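Local atomic coordinates of DNA-dependent metalloprotease SPRTN (Homo sapiens, PDB entry 6MDX), a protein that cleaves covalent DNA-protein cross-links during DNA synthesis as a DNA-dependent zinc metalloendopeptidase, thereby helping to maintain genome integrity. Residues T79-M84 / A118-Y123; A87-T92 / P103-H108; F29-L34 / M109-S114. One frame throughout, in Å; residues are numbered along the deposited sequence. Where two conformers were deposited one is given.

Contact 1: residues T79-M84 / A118-Y123. With ZN (zinc ion), chain E.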
# COMPACT_ATOMS: atom_id res chain seq x y z
N THR A 79 0.23 7.91 0.27
CA THR A 79 0.34 6.46 0.10
C THR A 79 0.81 5.80 1.40
O THR A 79 0.34 4.76 1.82
CB THR A 79 1.28 6.07 -1.05
OG1 THR A 79 0.75 6.72 -2.23
CG2 THR A 79 1.40 4.59 -1.24
N LEU A 80 1.82 6.40 2.03
CA LEU A 80 2.38 5.87 3.24
C LEU A 80 1.28 5.82 4.33
O LEU A 80 1.18 4.81 4.99
CB LEU A 80 3.58 6.71 3.73
CG LEU A 80 4.16 6.31 5.09
CD1 LEU A 80 4.55 4.86 5.19
CD2 LEU A 80 5.28 7.24 5.48
N LEU A 81 0.53 6.92 4.51
CA LEU A 81 -0.50 6.92 5.54
C LEU A 81 -1.59 5.87 5.24
O LEU A 81 -2.09 5.19 6.16
CB LEU A 81 -1.09 8.32 5.66
CG LEU A 81 -0.16 9.32 6.34
CD1 LEU A 81 -0.66 10.73 6.11
CD2 LEU A 81 -0.02 8.99 7.82
N HIS A 82 -1.92 5.70 3.95
CA HIS A 82 -2.88 4.70 3.57
C HIS A 82 -2.43 3.32 4.04
O HIS A 82 -3.14 2.57 4.66
CB HIS A 82 -3.10 4.75 2.05
CG HIS A 82 -4.06 3.73 1.52
ND1 HIS A 82 -5.26 4.09 0.92
CD2 HIS A 82 -3.99 2.38 1.45
CE1 HIS A 82 -5.86 2.94 0.53
NE2 HIS A 82 -5.13 1.90 0.85
N GLU A 83 -1.16 2.98 3.73
CA GLU A 83 -0.64 1.70 4.11
C GLU A 83 -0.50 1.54 5.65
O GLU A 83 -0.78 0.50 6.17
CB GLU A 83 0.75 1.46 3.53
CG GLU A 83 0.84 1.51 2.02
CD GLU A 83 -0.15 0.64 1.27
OE1 GLU A 83 -0.51 -0.41 1.76
OE2 GLU A 83 -0.55 1.08 0.14
N MSE A 84 -0.22 2.64 6.35
CA MSE A 84 -0.12 2.60 7.79
C MSE A 84 -1.47 2.36 8.44
O MSE A 84 -1.52 1.72 9.49
CB MSE A 84 0.57 3.87 8.34
CG MSE A 84 2.08 3.94 7.99
SE MSE A 84 2.88 5.63 8.54
CE MSE A 84 3.02 5.26 10.45
N ALA A 118 -4.76 16.63 4.66
CA ALA A 118 -4.44 15.68 3.59
C ALA A 118 -5.71 15.07 3.01
O ALA A 118 -6.83 15.27 3.55
CB ALA A 118 -3.54 14.59 4.14
N ASN A 119 -5.51 14.24 1.98
CA ASN A 119 -6.59 13.59 1.22
C ASN A 119 -6.23 12.12 0.98
O ASN A 119 -6.13 11.65 -0.18
CB ASN A 119 -6.94 14.34 -0.07
CG ASN A 119 -8.27 13.86 -0.63
OD1 ASN A 119 -9.25 13.82 0.09
ND2 ASN A 119 -8.26 13.40 -1.86
N ILE A 120 -6.00 11.37 2.06
CA ILE A 120 -5.91 9.93 1.99
C ILE A 120 -7.23 9.46 1.39
O ILE A 120 -8.29 10.01 1.74
CB ILE A 120 -5.71 9.31 3.38
CG1 ILE A 120 -4.47 9.89 4.06
CG2 ILE A 120 -5.67 7.79 3.34
CD1 ILE A 120 -4.49 9.70 5.52
N THR A 121 -7.17 8.50 0.47
CA THR A 121 -8.40 7.97 -0.16
C THR A 121 -8.39 6.45 -0.15
O THR A 121 -7.34 5.85 0.05
CB THR A 121 -8.55 8.53 -1.57
OG1 THR A 121 -7.37 8.20 -2.32
CG2 THR A 121 -8.78 10.02 -1.59
N VAL A 122 -9.57 5.84 -0.38
CA VAL A 122 -9.68 4.42 -0.51
C VAL A 122 -9.09 3.96 -1.85
O VAL A 122 -8.68 2.84 -1.91
CB VAL A 122 -11.12 3.89 -0.35
CG1 VAL A 122 -11.66 4.10 1.06
CG2 VAL A 122 -12.07 4.49 -1.38
N TYR A 123 -8.98 4.87 -2.82
CA TYR A 123 -8.64 4.63 -4.23
C TYR A 123 -7.32 5.35 -4.55
O TYR A 123 -6.98 6.28 -3.87
CB TYR A 123 -9.83 5.13 -5.08
CG TYR A 123 -10.35 6.52 -4.75
CD1 TYR A 123 -9.70 7.65 -5.21
CD2 TYR A 123 -11.46 6.71 -3.93
CE1 TYR A 123 -10.12 8.93 -4.88
CE2 TYR A 123 -11.92 7.99 -3.62
CZ TYR A 123 -11.24 9.11 -4.09
OH TYR A 123 -11.67 10.38 -3.82
ZN ZN E . -5.60 -0.06 0.56
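His82 and Leu81, neighbours on one turn of helix 73-91, meet Ile120 and Thr121 of the loop that follows helix 103-116. His82 is the first histidine of the HExxH motif of the SprT-like protease domain, followed directly by the active-site Glu83. It binds the catalytic zinc together with His86 and His101. The contact illustrates how a zinc ligand is positioned from its second shell. Its tight part is apolar. Ile120 turns its CB toward the helix and crosses Leu81 at about a right angle, bringing CD1 to 3.7 Å from Leu81 CB. The other branch, CG2, lies 4.2 Å from both CA and CB of His82, approaching the ring obliquely. Phe25 of helix 18-29 backs Leu81 and Ile112 backs Ile120, so this end is well buried. The loose side begins one residue further on. The CB atoms of Thr121 and Val122 point away from the helix, Val122 is partly exposed, and the loop meets the histidine mainly through its backbone. Val122 O sits near the ring plane, 3.7 Å from His82 CE1. His82 CG lies anti to the backbone N (chi1 178°), which swings the imidazole out between loop and metal. With NE2 on the zinc at 2.0 Å and ND1 tied to the loop, the ring is held at both nitrogens and has little freedom to turn. The His82 ND1 proton goes to Thr121 O at 2.9 Å, with that oxygen almost exactly in the imidazole plane and an N-H...O angle of 135°.

Contact 2: residues A87-T92 / P103-H108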
# COMPACT_ATOMS: atom_id res chain seq x y z
N ALA A 87 -1.83 -1.32 8.26
CA ALA A 87 -0.95 -1.90 9.25
C ALA A 87 -1.59 -1.78 10.66
O ALA A 87 -1.51 -2.71 11.43
CB ALA A 87 0.36 -1.22 9.23
N TYR A 88 -2.13 -0.61 10.97
CA TYR A 88 -2.76 -0.38 12.29
C TYR A 88 -3.93 -1.36 12.50
O TYR A 88 -4.03 -1.95 13.58
CB TYR A 88 -3.24 1.06 12.41
CG TYR A 88 -3.78 1.38 13.79
CD1 TYR A 88 -2.90 1.69 14.81
CD2 TYR A 88 -5.13 1.27 14.07
CE1 TYR A 88 -3.37 1.95 16.09
CE2 TYR A 88 -5.61 1.55 15.34
CZ TYR A 88 -4.73 1.91 16.34
OH TYR A 88 -5.17 2.06 17.65
N LEU A 89 -4.80 -1.53 11.51
CA LEU A 89 -5.91 -2.48 11.66
C LEU A 89 -5.37 -3.90 11.87
O LEU A 89 -5.93 -4.68 12.65
CB LEU A 89 -6.88 -2.36 10.47
CG LEU A 89 -7.55 -1.00 10.29
CD1 LEU A 89 -8.42 -0.94 9.05
CD2 LEU A 89 -8.35 -0.61 11.53
N PHE A 90 -4.28 -4.27 11.20
CA PHE A 90 -3.66 -5.56 11.42
C PHE A 90 -3.15 -5.70 12.84
O PHE A 90 -3.47 -6.72 13.49
CB PHE A 90 -2.54 -5.83 10.40
CG PHE A 90 -1.75 -7.07 10.74
CD1 PHE A 90 -2.29 -8.31 10.48
CD2 PHE A 90 -0.48 -6.97 11.29
CE1 PHE A 90 -1.55 -9.45 10.78
CE2 PHE A 90 0.25 -8.11 11.59
CZ PHE A 90 -0.31 -9.34 11.37
N VAL A 91 -2.31 -4.75 13.29
CA VAL A 91 -1.58 -4.83 14.56
C VAL A 91 -2.59 -4.89 15.72
O VAL A 91 -2.30 -5.44 16.75
CB VAL A 91 -0.58 -3.66 14.67
CG1 VAL A 91 -0.20 -3.29 16.10
CG2 VAL A 91 0.65 -3.96 13.81
N THR A 92 -3.76 -4.27 15.52
CA THR A 92 -4.79 -4.12 16.57
C THR A 92 -5.93 -5.13 16.41
O THR A 92 -6.96 -5.04 17.10
CB THR A 92 -5.40 -2.72 16.64
OG1 THR A 92 -6.05 -2.31 15.43
CG2 THR A 92 -4.39 -1.67 17.06
N PRO A 103 -15.59 0.40 6.89
CA PRO A 103 -15.76 1.49 7.85
C PRO A 103 -14.55 1.71 8.76
O PRO A 103 -14.23 2.87 9.03
CB PRO A 103 -17.04 1.02 8.58
CG PRO A 103 -17.79 0.28 7.50
CD PRO A 103 -16.69 -0.58 6.92
N GLU A 104 -13.89 0.64 9.20
CA GLU A 104 -12.75 0.77 10.14
C GLU A 104 -11.57 1.51 9.47
O GLU A 104 -10.90 2.37 10.11
CB GLU A 104 -12.31 -0.59 10.69
CG GLU A 104 -13.40 -1.30 11.50
CD GLU A 104 -14.00 -0.36 12.55
OE1 GLU A 104 -15.25 -0.12 12.47
OE2 GLU A 104 -13.22 0.18 13.37
N PHE A 105 -11.26 1.18 8.22
CA PHE A 105 -10.25 1.93 7.42
C PHE A 105 -10.65 3.39 7.30
O PHE A 105 -9.85 4.32 7.52
CB PHE A 105 -10.10 1.33 6.02
CG PHE A 105 -8.98 1.95 5.23
CD1 PHE A 105 -9.15 3.11 4.51
CD2 PHE A 105 -7.73 1.35 5.26
CE1 PHE A 105 -8.09 3.70 3.83
CE2 PHE A 105 -6.66 1.96 4.61
CZ PHE A 105 -6.86 3.11 3.89
N CYS A 106 -11.92 3.63 6.93
CA CYS A 106 -12.37 4.91 6.59
C CYS A 106 -12.41 5.83 7.82
O CYS A 106 -12.25 7.05 7.69
CB CYS A 106 -13.75 4.82 5.93
SG CYS A 106 -13.66 4.16 4.26
N LYS A 107 -12.62 5.27 9.01
CA LYS A 107 -12.57 6.07 10.26
C LYS A 107 -11.19 6.71 10.43
O LYS A 107 -11.07 7.92 10.64
CB LYS A 107 -12.96 5.27 11.48
CG LYS A 107 -14.44 4.92 11.52
CD LYS A 107 -14.78 3.89 12.52
CE LYS A 107 -16.13 3.30 12.17
NZ LYS A 107 -16.55 2.23 13.11
N HIS A 108 -10.13 5.92 10.30
CA HIS A 108 -8.80 6.48 10.42
C HIS A 108 -8.45 7.45 9.28
O HIS A 108 -7.79 8.49 9.47
CB HIS A 108 -7.74 5.37 10.48
CG HIS A 108 -7.85 4.52 11.70
ND1 HIS A 108 -7.40 4.98 12.93
CD2 HIS A 108 -8.37 3.28 11.93
CE1 HIS A 108 -7.66 4.07 13.84
NE2 HIS A 108 -8.26 2.98 13.25
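Leu89 sets its forked end against Glu104, Phe105 and His108 of helix 103-116, and this supplies most of the apolar packing. Its CD1 rests on the backbone joining Glu104 to Phe105, 3.6 Å from Phe105 N and 4.1 Å from Phe105 CB. The other methyl, CD2, touches Glu104 CB at 4.0 Å and His108 CD2 at 3.9 Å. With CG anti to the carbonyl carbon (chi1 -61°), the branch point of Leu89 reaches across to bring both methyls to bear. The aromatic contact is between Tyr88 and His108, whose rings meet obliquely with planes at 64°; Tyr88 CE2 comes within 3.6 Å of His108 CE1. In fold terms, this is where the end of the zinc-binding helix 73-91 packs on the start of helix 103-116, the short segments running at 123° to each other. Phe105 extends the packing to the metal site, its ring touching those of His82 and His86 and meeting His101 edge-to-face. The polar bonds run within each segment or to residues beyond the two. Tyr88 O accepts from Thr92 N and Thr92 OG1, which approach from opposite faces of its plane at the helix end. Glu104, bent at chi2, leads away to a salt bridge with Lys107 NZ, 2.8 Å from OE1. Tyr88 OH is hydrogen-bonded to Gln33 OE1, and His108 ND1 is hydrogen-bonded to Arg111 NH2. With an alanine here in place of the histidine, Arg111 NH2 would probably lose this partner, and a gap would open beside Tyr88 and Leu89 CD2.

Contact 3: residues F29-L34 / M109-S114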
# COMPACT_ATOMS: atom_id res chain seq x y z
N PHE A 29 -0.01 10.14 14.53
CA PHE A 29 -1.33 9.65 14.08
C PHE A 29 -1.74 8.27 14.57
O PHE A 29 -2.92 7.90 14.38
CB PHE A 29 -1.39 9.74 12.57
CG PHE A 29 -1.09 11.12 12.08
CD1 PHE A 29 -1.85 12.21 12.51
CD2 PHE A 29 0.00 11.37 11.29
CE1 PHE A 29 -1.53 13.49 12.09
CE2 PHE A 29 0.33 12.66 10.90
CZ PHE A 29 -0.44 13.72 11.32
N PHE A 30 -0.82 7.42 15.06
CA PHE A 30 -1.13 6.04 15.41
C PHE A 30 -0.70 5.69 16.84
O PHE A 30 -0.62 4.56 17.16
CB PHE A 30 -0.46 5.08 14.42
CG PHE A 30 -0.97 5.26 13.01
CD1 PHE A 30 -2.19 4.70 12.65
CD2 PHE A 30 -0.29 6.04 12.08
CE1 PHE A 30 -2.72 4.93 11.38
CE2 PHE A 30 -0.81 6.24 10.80
CZ PHE A 30 -1.99 5.64 10.47
N TRP A 31 -0.61 6.75 17.68
CA TRP A 31 -0.48 6.58 19.16
C TRP A 31 0.74 5.73 19.50
O TRP A 31 0.81 5.05 20.54
CB TRP A 31 -1.80 6.05 19.72
CG TRP A 31 -3.01 6.83 19.32
CD1 TRP A 31 -3.48 8.01 19.84
CD2 TRP A 31 -3.92 6.45 18.30
NE1 TRP A 31 -4.66 8.37 19.26
CE2 TRP A 31 -4.96 7.42 18.30
CE3 TRP A 31 -4.00 5.34 17.43
CZ2 TRP A 31 -5.99 7.38 17.38
CZ3 TRP A 31 -5.07 5.30 16.53
CH2 TRP A 31 -6.05 6.29 16.54
N GLY A 32 1.74 5.73 18.61
CA GLY A 32 2.95 4.95 18.83
C GLY A 32 2.83 3.44 18.59
O GLY A 32 3.78 2.69 18.80
N GLN A 33 1.68 2.95 18.14
CA GLN A 33 1.38 1.55 18.12
C GLN A 33 2.00 0.77 16.95
O GLN A 33 1.93 -0.44 16.94
CB GLN A 33 -0.12 1.31 18.16
CG GLN A 33 -0.78 1.78 19.45
CD GLN A 33 -2.24 1.45 19.51
OE1 GLN A 33 -3.05 2.35 19.34
NE2 GLN A 33 -2.57 0.18 19.63
N LEU A 34 2.64 1.45 16.02
CA LEU A 34 3.23 0.76 14.81
C LEU A 34 4.74 0.65 14.94
O LEU A 34 5.44 0.50 13.96
CB LEU A 34 2.87 1.55 13.57
CG LEU A 34 1.38 1.65 13.30
CD1 LEU A 34 1.11 2.43 12.02
CD2 LEU A 34 0.78 0.27 13.22
N MSE A 109 -8.87 7.12 8.06
CA MSE A 109 -8.64 7.98 6.91
C MSE A 109 -9.22 9.36 7.17
O MSE A 109 -8.56 10.40 7.00
CB MSE A 109 -9.31 7.33 5.70
CG MSE A 109 -9.27 8.18 4.51
SE MSE A 109 -10.19 7.16 3.06
CE MSE A 109 -12.06 7.58 3.58
N HIS A 110 -10.51 9.38 7.61
CA HIS A 110 -11.21 10.69 7.88
C HIS A 110 -10.49 11.44 9.01
O HIS A 110 -10.23 12.66 8.90
CB HIS A 110 -12.69 10.46 8.21
CG HIS A 110 -13.43 11.74 8.29
ND1 HIS A 110 -14.24 12.21 7.27
CD2 HIS A 110 -13.49 12.65 9.30
CE1 HIS A 110 -14.77 13.37 7.67
NE2 HIS A 110 -14.36 13.65 8.92
N ARG A 111 -10.15 10.72 10.05
CA ARG A 111 -9.50 11.34 11.22
C ARG A 111 -8.17 12.02 10.83
O ARG A 111 -7.88 13.18 11.17
CB ARG A 111 -9.32 10.32 12.35
CG ARG A 111 -8.36 10.75 13.45
CD ARG A 111 -8.23 9.67 14.49
NE ARG A 111 -7.52 8.47 14.06
CZ ARG A 111 -6.16 8.37 14.04
NH1 ARG A 111 -5.37 9.38 14.40
NH2 ARG A 111 -5.65 7.31 13.44
N ILE A 112 -7.30 11.25 10.12
CA ILE A 112 -6.01 11.80 9.77
C ILE A 112 -6.15 12.93 8.75
O ILE A 112 -5.43 13.92 8.86
CB ILE A 112 -5.07 10.67 9.31
CG1 ILE A 112 -4.86 9.66 10.46
CG2 ILE A 112 -3.77 11.23 8.75
CD1 ILE A 112 -4.14 8.37 10.04
N ASN A 113 -7.08 12.83 7.77
CA ASN A 113 -7.33 13.90 6.87
C ASN A 113 -7.76 15.17 7.64
O ASN A 113 -7.37 16.24 7.30
CB ASN A 113 -8.36 13.49 5.83
CG ASN A 113 -7.82 12.52 4.79
OD1 ASN A 113 -6.61 12.35 4.69
ND2 ASN A 113 -8.72 11.93 4.01
N SER A 114 -8.61 14.99 8.67
CA SER A 114 -9.09 16.10 9.48
C SER A 114 -7.94 16.77 10.21
O SER A 114 -7.86 18.02 10.22
CB SER A 114 -10.10 15.62 10.46
OG SER A 114 -10.51 16.68 11.33
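Arg111 reaches from helix 103-116 to Phe29 O, at the end of helix 18-29, and grips it with both terminal nitrogens. Its CB points toward the loop, CG is anti to the backbone N (chi1 165°), and the chain runs extended as far as CD before bending at chi3. From there the contacts begin. NE lies 3.6 Å from Trp31 CH2, and CZ comes closer still, 3.3 Å from the same atom, which sits over the centre of the guanidinium face. Ile112 CG1 covers the opposite face toward its rim, so the flat group is sandwiched. At the tip, NH1 and NH2 of Arg111 each donate a hydrogen bond to Phe29 O, both 2.9 Å long; NH2 comes nearly in line with the carbonyl, NH1 from a more tilted position. The two bonds and the two covered faces together fix the group's rotation. The loop presenting Trp31 is a type I' beta turn from Phe30 to Gln33, with Trp31 and Gly32 at its positive-phi corners, and it lies between helix 18-29 and strand 38-42 of the SprT-like domain. On the guanidinium face away from Trp31, Ile112 supplies the buried packing. Its CD1 meets Phe30 CZ at 3.5 Å and Phe29 CB at 4.0 Å, while CG2 lies over one face of the Phe29 ring. Phe30 continues inward onto Leu81, Met84 and Ile85 of helix 73-91, whereas Trp31 stays at the exposed margin.

All three contacts lie in the SprT-like protease region, their centres 9 to 12 Å apart, and helices 73-91 and 103-116 tie them together. Contacts 1 and 2 draw on successive parts of helix 73-91; contacts 2 and 3 on successive turns of helix 103-116. Along the chain, 29-34 comes first and 118-123 last. Contact 2 is nested within the loops closed by the other two, while contacts 1 and 3 interleave. Direct links join them: Asn113 OD1 to Ile120 N, Tyr88 against Trp31, and Val122 against Cys106. Packing is thus continuous from the partly exposed turn after helix 18-29 to the catalytic zinc.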